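Local coordinates for protein TbiB1 (Thermobaculum terrenum, PDB 5V1V) that binds the leader peptide of a lasso peptide precursor, probably to present that precursor for maturation in RiPP biosynthesis, at residues 40-45 with 53-58. Residues are numbered along the deposited sequence; the frame is centred on the assembly and turned at random.
Sequences WSLLEE and VDAICA. With ZN (zinc ion), chain E; ZN (zinc ion), chain F.
Leu42 reaches from helix 34-44 to Ala55 and Ile56 on helix 49-59, and one methyl does most of the touching. Leu42 CD1 lies 3.9 Å from Ala55 CB. The same CD1 stands 4.3 Å from Ile56 CD1, so it sits over the notch between these two methyls. The other branch, Leu42 CD2, flanks it more loosely and comes up beside it, 4.2 Å from Ala55 CB. Leu42 CG is anti to the carbonyl carbon (chi1 -68°), and the side chain extends toward the second helix. The CB of Ile56 leaves its helix alongside Leu42 rather than at it. Its chi1 of -60° turns the CG1 branch to Leu42, and chi2 of -55° brings CD1 a little nearer.

Leu42 CA and Ala55 CA, the nearest pair of the two segments, are 8.6 Å from each other. Helix 64-80 packs on both segments, through Leu43 on Leu78 and Ile56 on Val67. Ile56 also packs on an aromatic side chain of the bound leader peptide, which links this helix pair to peptide binding in the PqqD-like domain.

Two carboxylates on these segments hold separate zinc ions. Glu44 OE1 binds one at 1.9 Å, together with His14 and a water. Asp54 OD2 binds the other at 2.0 Å, together with Glu50 and a water. Each carboxylate uses one oxygen for its metal. The second oxygen of Asp54, OD1, takes a salt bridge from Arg64 and a weak bond from the zinc-bound water, which should help fix the turn of the group.

The contact between residues 40-45 and 53-58 is thus small and purely apolar, with 93 Å² buried. Its chemistry implies that shape and exclusion of water join the helices here, while Glu44 and Asp54 carry their charge to zinc ions away from the apolar contact.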
ATOM      1  N   TRP A  40      -0.772  -3.492  -0.400  1.00 11.25           N
ATOM      2  CA  TRP A  40      -0.735  -3.549   1.053  1.00 11.36           C
ATOM      3  C   TRP A  40      -0.672  -4.992   1.555  1.00 12.48           C
ATOM      4  O   TRP A  40       0.123  -5.325   2.435  1.00 13.19           O
ATOM      5  CB  TRP A  40      -1.934  -2.816   1.635  1.00 12.11           C
ATOM      6  CG  TRP A  40      -1.865  -2.711   3.126  1.00 11.89           C
ATOM      7  CD1 TRP A  40      -2.497  -3.519   4.032  1.00 12.37           C
ATOM      8  CD2 TRP A  40      -1.093  -1.772   3.893  1.00 11.03           C
ATOM      9  NE1 TRP A  40      -2.172  -3.135   5.309  1.00 12.05           N
ATOM     10  CE2 TRP A  40      -1.325  -2.060   5.255  1.00 12.14           C
ATOM     11  CE3 TRP A  40      -0.249  -0.702   3.565  1.00 10.81           C
ATOM     12  CZ2 TRP A  40      -0.738  -1.332   6.293  1.00 12.43           C
ATOM     13  CZ3 TRP A  40       0.339   0.030   4.605  1.00 11.86           C
ATOM     14  CH2 TRP A  40       0.087  -0.294   5.953  1.00 11.44           C
ATOM     15  N   SER A  41      -1.489  -5.857   0.963  1.00 13.19           N
ATOM     16  CA  SER A  41      -1.491  -7.264   1.351  1.00 14.28           C
ATOM     17  C   SER A  41      -0.126  -7.923   1.148  1.00 14.58           C
ATOM     18  O   SER A  41       0.321  -8.725   1.979  1.00 16.63           O
ATOM     19  CB  SER A  41      -2.578  -8.031   0.605  1.00 16.73           C
ATOM     20  OG  SER A  41      -3.860  -7.574   0.989  1.00 22.18           O
ATOM     21  N   LEU A  42       0.546  -7.566   0.056  1.00 13.72           N
ATOM     22  CA  LEU A  42       1.890  -8.075  -0.211  1.00 13.72           C
ATOM     23  C   LEU A  42       2.914  -7.524   0.787  1.00 14.17           C
ATOM     24  O   LEU A  42       3.798  -8.248   1.240  1.00 14.44           O
ATOM     25  CB  LEU A  42       2.302  -7.767  -1.655  1.00 14.30           C
ATOM     26  CG  LEU A  42       1.507  -8.524  -2.729  1.00 14.97           C
ATOM     27  CD1 LEU A  42       1.514  -7.786  -4.061  1.00 14.88           C
ATOM     28  CD2 LEU A  42       2.025  -9.944  -2.891  1.00 16.83           C
ATOM     29  N   LEU A  43       2.789  -6.240   1.136  1.00 13.71           N
ATOM     30  CA  LEU A  43       3.632  -5.664   2.189  1.00 13.76           C
ATOM     31  C   LEU A  43       3.418  -6.386   3.524  1.00 14.68           C
ATOM     32  O   LEU A  43       4.371  -6.640   4.265  1.00 15.64           O
ATOM     33  CB  LEU A  43       3.375  -4.166   2.352  1.00 13.46           C
ATOM     34  CG  LEU A  43       3.873  -3.269   1.220  1.00 13.61           C
ATOM     35  CD1 LEU A  43       3.251  -1.891   1.383  1.00 14.40           C
ATOM     36  CD2 LEU A  43       5.391  -3.180   1.172  1.00 15.28           C
ATOM     37  N   GLU A  44       2.165  -6.713   3.832  1.00 14.60           N
ATOM     38  CA  GLU A  44       1.849  -7.462   5.050  1.00 16.34           C
ATOM     39  C   GLU A  44       2.585  -8.798   5.118  1.00 18.18           C
ATOM     40  O   GLU A  44       2.942  -9.259   6.207  1.00 20.82           O
ATOM     41  CB  GLU A  44       0.340  -7.670   5.179  1.00 17.68           C
ATOM     42  CG  GLU A  44      -0.412  -6.394   5.502  1.00 19.16           C
ATOM     43  CD  GLU A  44      -1.909  -6.584   5.599  1.00 20.86           C
ATOM     44  OE1 GLU A  44      -2.508  -7.154   4.668  1.00 20.41           O
ATOM     45  OE2 GLU A  44      -2.495  -6.133   6.600  1.00 24.85           O
ATOM     46  N   GLU A  45       2.817  -9.393   3.950  1.00 18.61           N
ATOM     47  CA  GLU A  45       3.532 -10.670   3.824  1.00 19.33           C
ATOM     48  C   GLU A  45       5.054 -10.504   3.824  1.00 19.77           C
ATOM     49  O   GLU A  45       5.793 -11.494   3.748  1.00 22.76           O
ATOM     50  CB  GLU A  45       3.100 -11.403   2.546  1.00 21.06           C
ATOM     51  CG  GLU A  45       1.652 -11.864   2.540  1.00 25.00           C
ATOM     52  CD  GLU A  45       1.127 -12.124   1.140  1.00 30.97           C
ATOM     53  OE1 GLU A  45       1.925 -12.118   0.178  1.00 34.96           O
ATOM     54  OE2 GLU A  45      -0.094 -12.329   0.997  1.00 35.81           O
ATOM     55  N   VAL A  53       6.426  -5.684  -7.542  1.00 13.07           N
ATOM     56  CA  VAL A  53       6.379  -5.380  -8.970  1.00 13.53           C
ATOM     57  C   VAL A  53       6.020  -6.647  -9.758  1.00 13.26           C
ATOM     58  O   VAL A  53       5.128  -6.629 -10.603  1.00 14.45           O
ATOM     59  CB  VAL A  53       7.708  -4.764  -9.473  1.00 13.63           C
ATOM     60  CG1 VAL A  53       7.715  -4.655 -10.994  1.00 14.00           C
ATOM     61  CG2 VAL A  53       7.949  -3.397  -8.837  1.00 14.77           C
ATOM     62  N   ASP A  54       6.709  -7.746  -9.469  1.00 13.94           N
ATOM     63  CA  ASP A  54       6.493  -8.973 -10.220  1.00 13.91           C
ATOM     64  C   ASP A  54       5.076  -9.494 -10.021  1.00 13.92           C
ATOM     65  O   ASP A  54       4.459  -9.957 -10.975  1.00 15.62           O
ATOM     66  CB  ASP A  54       7.540 -10.017  -9.852  1.00 16.12           C
ATOM     67  CG  ASP A  54       8.915  -9.650 -10.351  1.00 16.01           C
ATOM     68  OD1 ASP A  54       9.053  -8.637 -11.075  1.00 18.23           O
ATOM     69  OD2 ASP A  54       9.874 -10.375 -10.011  1.00 16.30           O
ATOM     70  N   ALA A  55       4.552  -9.400  -8.798  1.00 13.78           N
ATOM     71  CA  ALA A  55       3.194  -9.858  -8.510  1.00 13.16           C
ATOM     72  C   ALA A  55       2.150  -9.039  -9.255  1.00 14.08           C
ATOM     73  O   ALA A  55       1.246  -9.603  -9.877  1.00 15.67           O
ATOM     74  CB  ALA A  55       2.930  -9.841  -7.014  1.00 14.17           C
ATOM     75  N   ILE A  56       2.289  -7.715  -9.221  1.00 13.85           N
ATOM     76  CA  ILE A  56       1.349  -6.847  -9.923  1.00 14.37           C
ATOM     77  C   ILE A  56       1.421  -7.082 -11.438  1.00 15.43           C
ATOM     78  O   ILE A  56       0.391  -7.127 -12.102  1.00 16.05           O
ATOM     79  CB  ILE A  56       1.539  -5.358  -9.542  1.00 14.18           C
ATOM     80  CG1 ILE A  56       1.318  -5.144  -8.030  1.00 15.13           C
ATOM     81  CG2 ILE A  56       0.593  -4.474 -10.340  1.00 14.96           C
ATOM     82  CD1 ILE A  56      -0.016  -5.644  -7.488  1.00 18.10           C
ATOM     83  N   CYS A  57       2.625  -7.273 -11.973  1.00 16.01           N
ATOM     84  CA  CYS A  57       2.788  -7.593 -13.399  1.00 15.79           C
ATOM     85  C   CYS A  57       2.167  -8.923 -13.804  1.00 16.46           C
ATOM     86  O   CYS A  57       1.733  -9.083 -14.947  1.00 17.99           O
ATOM     87  CB  CYS A  57       4.257  -7.603 -13.786  1.00 16.59           C
ATOM     88  SG  CYS A  57       4.943  -5.949 -13.928  1.00 19.28           S
ATOM     89  N   ALA A  58       2.138  -9.876 -12.877  1.00 16.25           N
ATOM     90  CA  ALA A  58       1.558 -11.186 -13.139  1.00 17.37           C
ATOM     91  C   ALA A  58       0.031 -11.153 -13.049  1.00 17.30           C
ATOM     92  O   ALA A  58      -0.655 -11.906 -13.747  1.00 20.31           O
ATOM     93  CB  ALA A  58       2.128 -12.206 -12.167  1.00 19.04           C
TER
HETATM   94 ZN    ZN E 101      -4.212  -7.951   5.170  1.00 28.80          ZN
HETATM   95 ZN    ZN F 102      11.665  -9.928 -10.679  1.00 16.88          ZN
HETATM   96  O   HOH W   1      11.292  -9.828 -12.691  1.00 20.29           O
HETATM   97  O   HOH W   2      -3.936  -9.512   4.037  1.00 28.79           O